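Local coordinates for oxygen-independent coproporphyrinogen III oxidase (Escherichia coli, PDB 1OLT), which catalyses the anaerobic, radical S-adenosylmethionine-dependent oxidative decarboxylation of two propionate groups of coproporphyrinogen III, giving protoporphyrinogen IX in heme biosynthesis, at residues F100-W110 and L126-Q135. Residues are numbered along the deposited sequence; the frame is centred on the assembly and turned at random.
Sequences FAGRHVSQLHW and LMKLLRENFQ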
loop_
_atom_site.group_PDB
_atom_site.type_symbol
_atom_site.label_atom_id
_atom_site.label_comp_id
_atom_site.label_asym_id
_atom_site.label_seq_id
_atom_site.Cartn_x
_atom_site.Cartn_y
_atom_site.Cartn_z
ATOM N N PHE A 100 6.321 -15.222 -18.085
ATOM C CA PHE A 100 7.404 -14.587 -17.358
ATOM C C PHE A 100 8.596 -15.496 -17.134
ATOM O O PHE A 100 9.396 -15.225 -16.225
ATOM C CB PHE A 100 6.843 -14.091 -15.978
ATOM C CG PHE A 100 5.683 -13.135 -16.115
ATOM C CD1 PHE A 100 5.902 -11.750 -16.331
ATOM C CD2 PHE A 100 4.396 -13.600 -16.096
ATOM C CE1 PHE A 100 4.815 -10.868 -16.471
ATOM C CE2 PHE A 100 3.313 -12.746 -16.258
ATOM C CZ PHE A 100 3.520 -11.370 -16.449
ATOM N N ALA A 101 8.728 -16.562 -17.939
ATOM C CA ALA A 101 9.798 -17.568 -17.775
ATOM C C ALA A 101 11.225 -17.006 -17.748
ATOM O O ALA A 101 12.099 -17.554 -17.056
ATOM C CB ALA A 101 9.726 -18.643 -18.931
ATOM N N GLY A 102 11.494 -15.971 -18.537
ATOM C CA GLY A 102 12.820 -15.324 -18.470
ATOM C C GLY A 102 13.083 -14.327 -17.299
ATOM O O GLY A 102 14.133 -13.757 -17.207
ATOM N N ARG A 103 12.100 -14.116 -16.426
ATOM C CA ARG A 103 12.206 -13.063 -15.437
ATOM C C ARG A 103 12.824 -13.588 -14.171
ATOM O O ARG A 103 12.868 -14.806 -13.936
ATOM C CB ARG A 103 10.829 -12.479 -15.127
ATOM C CG ARG A 103 10.086 -11.963 -16.353
ATOM C CD ARG A 103 10.595 -10.677 -16.943
ATOM N NE ARG A 103 9.513 -10.083 -17.732
ATOM C CZ ARG A 103 8.915 -8.929 -17.477
ATOM N NH1 ARG A 103 9.320 -8.153 -16.473
ATOM N NH2 ARG A 103 7.920 -8.535 -18.267
ATOM N N HIS A 104 13.259 -12.631 -13.343
ATOM C CA HIS A 104 13.806 -12.875 -12.033
ATOM C C HIS A 104 12.985 -12.066 -11.056
ATOM O O HIS A 104 12.796 -10.874 -11.275
ATOM C CB HIS A 104 15.260 -12.436 -12.034
ATOM C CG HIS A 104 16.096 -13.245 -12.974
ATOM N ND1 HIS A 104 16.856 -14.316 -12.558
ATOM C CD2 HIS A 104 16.218 -13.200 -14.329
ATOM C CE1 HIS A 104 17.467 -14.853 -13.603
ATOM N NE2 HIS A 104 17.080 -14.210 -14.692
ATOM N N VAL A 105 12.496 -12.733 -10.009
ATOM C CA VAL A 105 11.570 -12.150 -9.063
ATOM C C VAL A 105 12.392 -11.558 -7.915
ATOM O O VAL A 105 13.171 -12.250 -7.293
ATOM C CB VAL A 105 10.563 -13.162 -8.578
ATOM C CG1 VAL A 105 9.778 -12.580 -7.499
ATOM C CG2 VAL A 105 9.650 -13.568 -9.780
ATOM N N SER A 106 12.249 -10.255 -7.694
ATOM C CA SER A 106 12.941 -9.546 -6.642
ATOM C C SER A 106 12.047 -9.275 -5.438
ATOM O O SER A 106 12.524 -8.888 -4.355
ATOM C CB SER A 106 13.485 -8.206 -7.200
ATOM O OG SER A 106 12.400 -7.390 -7.651
ATOM N N GLN A 107 10.758 -9.524 -5.607
ATOM C CA GLN A 107 9.756 -9.112 -4.608
ATOM C C GLN A 107 8.472 -9.963 -4.647
ATOM O O GLN A 107 7.943 -10.184 -5.734
ATOM C CB GLN A 107 9.396 -7.696 -4.930
ATOM C CG GLN A 107 8.761 -6.925 -3.849
ATOM C CD GLN A 107 8.689 -5.377 -4.203
ATOM O OE1 GLN A 107 9.509 -4.580 -3.724
ATOM N NE2 GLN A 107 7.702 -4.997 -5.045
ATOM N N LEU A 108 7.975 -10.396 -3.479
ATOM C CA LEU A 108 6.677 -11.049 -3.369
ATOM C C LEU A 108 6.021 -10.513 -2.116
ATOM O O LEU A 108 6.650 -10.473 -1.058
ATOM C CB LEU A 108 6.846 -12.568 -3.224
ATOM C CG LEU A 108 5.637 -13.385 -2.767
ATOM C CD1 LEU A 108 4.561 -13.307 -3.785
ATOM C CD2 LEU A 108 6.063 -14.796 -2.501
ATOM N N HIS A 109 4.739 -10.168 -2.230
ATOM C CA HIS A 109 3.947 -9.795 -1.112
ATOM C C HIS A 109 2.556 -10.437 -1.192
ATOM O O HIS A 109 1.952 -10.516 -2.271
ATOM C CB HIS A 109 3.762 -8.322 -1.075
ATOM C CG HIS A 109 2.960 -7.846 0.091
ATOM N ND1 HIS A 109 3.533 -7.409 1.235
ATOM C CD2 HIS A 109 1.631 -7.778 0.295
ATOM C CE1 HIS A 109 2.595 -7.023 2.092
ATOM N NE2 HIS A 109 1.432 -7.214 1.537
ATOM N N TRP A 110 2.091 -10.886 -0.045
ATOM C CA TRP A 110 0.745 -11.351 0.102
ATOM C C TRP A 110 -0.005 -10.295 0.932
ATOM O O TRP A 110 0.374 -9.988 2.045
ATOM C CB TRP A 110 0.679 -12.687 0.836
ATOM C CG TRP A 110 1.309 -13.886 0.097
ATOM C CD1 TRP A 110 1.935 -13.885 -1.121
ATOM C CD2 TRP A 110 1.392 -15.234 0.579
ATOM N NE1 TRP A 110 2.424 -15.127 -1.416
ATOM C CE2 TRP A 110 2.097 -15.991 -0.398
ATOM C CE3 TRP A 110 0.945 -15.889 1.720
ATOM C CZ2 TRP A 110 2.372 -17.347 -0.242
ATOM C CZ3 TRP A 110 1.237 -17.268 1.868
ATOM C CH2 TRP A 110 1.913 -17.964 0.904
ATOM N N LEU A 126 0.995 -22.650 -1.448
ATOM C CA LEU A 126 1.083 -21.502 -2.279
ATOM C C LEU A 126 2.495 -21.095 -2.568
ATOM O O LEU A 126 2.803 -20.752 -3.719
ATOM C CB LEU A 126 0.270 -20.354 -1.706
ATOM C CG LEU A 126 0.234 -19.060 -2.500
ATOM C CD1 LEU A 126 -0.184 -19.246 -3.956
ATOM C CD2 LEU A 126 -0.661 -18.120 -1.832
ATOM N N MET A 127 3.360 -21.072 -1.536
ATOM C CA MET A 127 4.744 -20.712 -1.755
ATOM C C MET A 127 5.423 -21.641 -2.761
ATOM O O MET A 127 6.205 -21.232 -3.589
ATOM C CB MET A 127 5.529 -20.716 -0.462
ATOM C CG MET A 127 5.302 -19.545 0.379
ATOM S SD MET A 127 5.674 -17.975 -0.519
ATOM C CE MET A 127 7.113 -18.367 -1.310
ATOM N N LYS A 128 5.115 -22.928 -2.650
ATOM C CA LYS A 128 5.664 -23.956 -3.524
ATOM C C LYS A 128 5.211 -23.731 -4.966
ATOM O O LYS A 128 6.023 -23.830 -5.896
ATOM C CB LYS A 128 5.284 -25.372 -3.013
ATOM C CG LYS A 128 5.750 -26.549 -3.906
ATOM C CD LYS A 128 5.252 -27.919 -3.373
ATOM C CE LYS A 128 5.749 -29.083 -4.246
ATOM N NZ LYS A 128 6.205 -30.234 -3.386
ATOM N N LEU A 129 3.944 -23.394 -5.166
ATOM C CA LEU A 129 3.445 -23.064 -6.519
ATOM C C LEU A 129 4.219 -21.867 -7.128
ATOM O O LEU A 129 4.561 -21.860 -8.307
ATOM C CB LEU A 129 1.981 -22.669 -6.480
ATOM C CG LEU A 129 1.004 -23.821 -6.337
ATOM C CD1 LEU A 129 -0.349 -23.247 -6.018
ATOM C CD2 LEU A 129 1.001 -24.632 -7.610
ATOM N N LEU A 130 4.477 -20.880 -6.302
ATOM C CA LEU A 130 5.136 -19.632 -6.741
ATOM C C LEU A 130 6.599 -19.944 -7.075
ATOM O O LEU A 130 7.064 -19.535 -8.130
ATOM C CB LEU A 130 5.001 -18.539 -5.648
ATOM C CG LEU A 130 3.612 -17.975 -5.520
ATOM C CD1 LEU A 130 3.446 -17.160 -4.243
ATOM C CD2 LEU A 130 3.192 -17.170 -6.779
ATOM N N ARG A 131 7.320 -20.642 -6.177
ATOM C CA ARG A 131 8.744 -20.959 -6.328
ATOM C C ARG A 131 9.005 -21.880 -7.502
ATOM O O ARG A 131 10.034 -21.786 -8.104
ATOM C CB ARG A 131 9.373 -21.694 -5.097
ATOM C CG ARG A 131 9.543 -20.756 -3.908
ATOM C CD ARG A 131 10.452 -21.268 -2.776
ATOM N NE ARG A 131 10.449 -20.296 -1.658
ATOM C CZ ARG A 131 11.233 -19.196 -1.525
ATOM N NH1 ARG A 131 12.149 -18.816 -2.441
ATOM N NH2 ARG A 131 11.081 -18.464 -0.427
ATOM N N GLU A 132 8.088 -22.781 -7.775
ATOM C CA GLU A 132 8.285 -23.698 -8.875
ATOM C C GLU A 132 7.886 -23.108 -10.189
ATOM O O GLU A 132 8.252 -23.660 -11.191
ATOM C CB GLU A 132 7.508 -25.014 -8.645
ATOM C CG GLU A 132 8.187 -25.791 -7.524
ATOM C CD GLU A 132 7.561 -27.163 -7.282
ATOM O OE1 GLU A 132 6.403 -27.388 -7.731
ATOM O OE2 GLU A 132 8.242 -27.954 -6.594
ATOM N N ASN A 133 7.126 -22.017 -10.211
ATOM C CA ASN A 133 6.680 -21.449 -11.475
ATOM C C ASN A 133 7.312 -20.110 -11.868
ATOM O O ASN A 133 7.169 -19.694 -13.007
ATOM C CB ASN A 133 5.160 -21.332 -11.486
ATOM C CG ASN A 133 4.525 -22.679 -11.707
ATOM O OD1 ASN A 133 4.566 -23.152 -12.794
ATOM N ND2 ASN A 133 4.000 -23.331 -10.628
ATOM N N PHE A 134 7.988 -19.472 -10.920
ATOM C CA PHE A 134 8.752 -18.250 -11.159
ATOM C C PHE A 134 10.142 -18.448 -10.575
ATOM O O PHE A 134 10.318 -19.198 -9.592
ATOM C CB PHE A 134 8.096 -17.020 -10.463
ATOM C CG PHE A 134 6.697 -16.701 -10.931
ATOM C CD1 PHE A 134 6.486 -15.902 -12.019
ATOM C CD2 PHE A 134 5.580 -17.180 -10.233
ATOM C CE1 PHE A 134 5.213 -15.570 -12.417
ATOM C CE2 PHE A 134 4.316 -16.864 -10.620
ATOM C CZ PHE A 134 4.121 -16.057 -11.707
ATOM N N GLN A 135 11.111 -17.774 -11.150
ATOM C CA GLN A 135 12.475 -17.781 -10.670
ATOM C C GLN A 135 12.730 -16.654 -9.645
ATOM O O GLN A 135 12.799 -15.487 -9.999
ATOM C CB GLN A 135 13.452 -17.651 -11.861
ATOM C CG GLN A 135 14.853 -18.119 -11.465
ATOM C CD GLN A 135 15.841 -18.264 -12.628
ATOM O OE1 GLN A 135 15.445 -18.490 -13.806
ATOM N NE2 GLN A 135 17.149 -18.159 -12.301
HETATM O O HOH W 1 10.273 -16.173 -13.360
#
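Phe100 CB lies 4.2 Å from Phe134 CE1, at the edge of the Phe134 ring. The two residues start the contact between strand 105-112 and the helix that follows it in the TIM-barrel-like radical SAM core: residues 126-133 run back along residues 105-110, nearly antiparallel at 162°, and strand 140-146 then pairs parallel with strand 105-112, completing a beta-alpha-beta crossover. A type I turn carries the chain from Phe100 to Arg103, and one water bridges the junction, taking the N-H of Gln135 and lying within bonding distance of both Phe100 O and Arg103 O. The His104 ring and the Gln135 amide run side by side, their planes 56° apart, with CE1 3.6 Å from NE2. At Val105 the backbones join: its N donates to Gln135 O at 2.8 Å, nearly straight, while its CG2 rests on CB of Phe134. Beyond this Leu108 and Trp110 face the helix, meeting its carbon and sulfur atoms. Leu108 has CG anti to its own N (chi1 166°), which sets CD2 against both Met127 SD and Leu130 CD1, 3.8 and 3.9 Å away. Leu126, Met127 and Leu130 all touch Trp110. Leu126 comes over one face of its six-membered ring in a CH-pi contact, CD2 3.8 Å from the centroid; Met127, curled about its CB-CG and CG-SD bonds, brings its sulfur obliquely against the same ring as a Met-aromatic contact. Phe164, from elsewhere in the chain, adds an edge-to-face partner. Were Trp110 replaced by an alanine, Leu126 CD2 and Met127 SD would probably lose the ring they pack on, with a gap opening between strand and helix. The indole NE1 is buried with no polar partner in the model; it meets instead the methyl CD1 of Leu130, 3.6 Å away at the ring edge.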